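Local coordinates for alginase (Pseudoalteromonas, PDB 4Q8K), which degrades alginate as a polysaccharide lyase of family 18, probably cutting its chains by beta-elimination, at residues T143-S146 / S147-S150. Sequence-based numbering, arbitrary orientation.
Sequences TIPS and SITS
I144, in the loop before the short helix 146-149, meets T149 within it methyl against methyl, CG2 to CG2 at 3.5 Å. I144 CG2 also reaches I148, whose CB is 4.1 Å from it. T149 turns CG2 into this apolar patch, while its OG1, placed between backbone N and carbonyl carbon (chi1 66°), lies over S146 CA at 3.4 Å.

Two carbonyls hold the turn. P145 O accepts from T149 N in the carbonyl plane, nearly straight at 174°, and from I148 N, which comes from above that plane. S146 O is gripped twice by S150: the backbone N and the hydroxyl OG, the latter at 2.8 Å, approach from opposite faces of the S146 carbonyl plane. A chi1 of 80° folds S150 OG back over the turn for this bond.

I144, P145 and I148 touch V362 of strand 355-368, and L164 of strand 164-166 meets I144 and T149. This is a short helix with proline at the N-cap position, packed by its apolar side against a sheet of the beta-sandwich (jelly-roll) alginate lyase fold.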
ATOM      1  N   THR A 143      15.696  14.523  -2.959  1.00 40.81           N
ATOM      2  CA  THR A 143      14.836  14.481  -4.116  1.00 38.61           C
ATOM      3  C   THR A 143      14.310  13.092  -4.409  1.00 37.77           C
ATOM      4  O   THR A 143      14.977  12.111  -4.215  1.00 36.80           O
ATOM      5  CB  THR A 143      15.504  15.067  -5.379  1.00 44.91           C
ATOM      6  OG1 THR A 143      16.750  14.424  -5.634  1.00 50.94           O
ATOM      7  CG2 THR A 143      15.744  16.517  -5.217  1.00 46.04           C
ATOM      8  N   ILE A 144      13.093  13.022  -4.892  1.00 32.46           N
ATOM      9  CA  ILE A 144      12.505  11.744  -5.264  1.00 31.27           C
ATOM     10  C   ILE A 144      13.358  11.024  -6.316  1.00 35.21           C
ATOM     11  O   ILE A 144      13.703  11.608  -7.345  1.00 36.15           O
ATOM     12  CB  ILE A 144      11.069  11.920  -5.784  1.00 29.73           C
ATOM     13  CG1 ILE A 144      10.214  12.636  -4.733  1.00 29.83           C
ATOM     14  CG2 ILE A 144      10.466  10.571  -6.131  1.00 29.63           C
ATOM     15  CD1 ILE A 144      10.097  11.882  -3.418  1.00 26.73           C
ATOM     16  N   PRO A 145      13.715   9.776  -6.057  1.00 32.93           N
ATOM     17  CA  PRO A 145      14.541   9.030  -6.998  1.00 35.22           C
ATOM     18  C   PRO A 145      14.027   9.108  -8.437  1.00 37.26           C
ATOM     19  O   PRO A 145      12.851   9.083  -8.675  1.00 32.20           O
ATOM     20  CB  PRO A 145      14.393   7.605  -6.526  1.00 33.75           C
ATOM     21  CG  PRO A 145      14.115   7.694  -5.089  1.00 32.21           C
ATOM     22  CD  PRO A 145      13.369   8.974  -4.882  1.00 31.00           C
ATOM     23  N   SER A 146      14.944   9.134  -9.389  1.00 40.07           N
ATOM     24  CA  SER A 146      14.570   9.181 -10.779  1.00 37.86           C
ATOM     25  C   SER A 146      13.870   7.903 -11.252  1.00 33.84           C
ATOM     26  O   SER A 146      13.093   7.938 -12.138  1.00 37.06           O
ATOM     27  CB  SER A 146      15.788   9.560 -11.627  1.00 43.87           C
ATOM     28  OG  SER A 146      15.917   8.776 -12.770  1.00 48.68           O
ATOM     29  N   SER A 147      14.174   6.771 -10.662  1.00 31.51           N
ATOM     30  CA  SER A 147      13.483   5.536 -11.038  1.00 31.18           C
ATOM     31  C   SER A 147      11.966   5.694 -10.959  1.00 29.32           C
ATOM     32  O   SER A 147      11.217   5.052 -11.699  1.00 28.34           O
ATOM     33  CB  SER A 147      13.923   4.390 -10.131  1.00 32.34           C
ATOM     34  OG  SER A 147      13.536   4.648  -8.794  1.00 33.89           O
ATOM     35  N   ILE A 148      11.525   6.569 -10.063  1.00 32.60           N
ATOM     36  CA  ILE A 148      10.106   6.859  -9.915  1.00 31.61           C
ATOM     37  C   ILE A 148       9.668   7.984 -10.836  1.00 33.53           C
ATOM     38  O   ILE A 148       8.743   7.821 -11.641  1.00 35.98           O
ATOM     39  CB  ILE A 148       9.781   7.253  -8.469  1.00 32.25           C
ATOM     40  CG1 ILE A 148      10.090   6.083  -7.532  1.00 30.70           C
ATOM     41  CG2 ILE A 148       8.321   7.674  -8.352  1.00 29.01           C
ATOM     42  CD1 ILE A 148      10.052   6.447  -6.063  1.00 30.63           C
ATOM     43  N   THR A 149      10.330   9.129 -10.711  1.00 32.34           N
ATOM     44  CA  THR A 149       9.898  10.338 -11.415  1.00 32.54           C
ATOM     45  C   THR A 149       9.971  10.218 -12.937  1.00 36.09           C
ATOM     46  O   THR A 149       9.176  10.846 -13.644  1.00 38.16           O
ATOM     47  CB  THR A 149      10.688  11.585 -10.964  1.00 36.44           C
ATOM     48  OG1 THR A 149      12.064  11.454 -11.338  1.00 37.13           O
ATOM     49  CG2 THR A 149      10.588  11.774  -9.458  1.00 35.01           C
ATOM     50  N   SER A 150      10.910   9.412 -13.434  1.00 33.17           N
ATOM     51  CA  SER A 150      11.162   9.303 -14.869  1.00 35.48           C
ATOM     52  C   SER A 150      10.488   8.085 -15.495  1.00 34.22           C
ATOM     53  O   SER A 150      10.434   7.957 -16.714  1.00 37.86           O
ATOM     54  CB  SER A 150      12.669   9.240 -15.141  1.00 35.14           C
ATOM     55  OG  SER A 150      13.171   7.930 -14.922  1.00 36.48           O
TER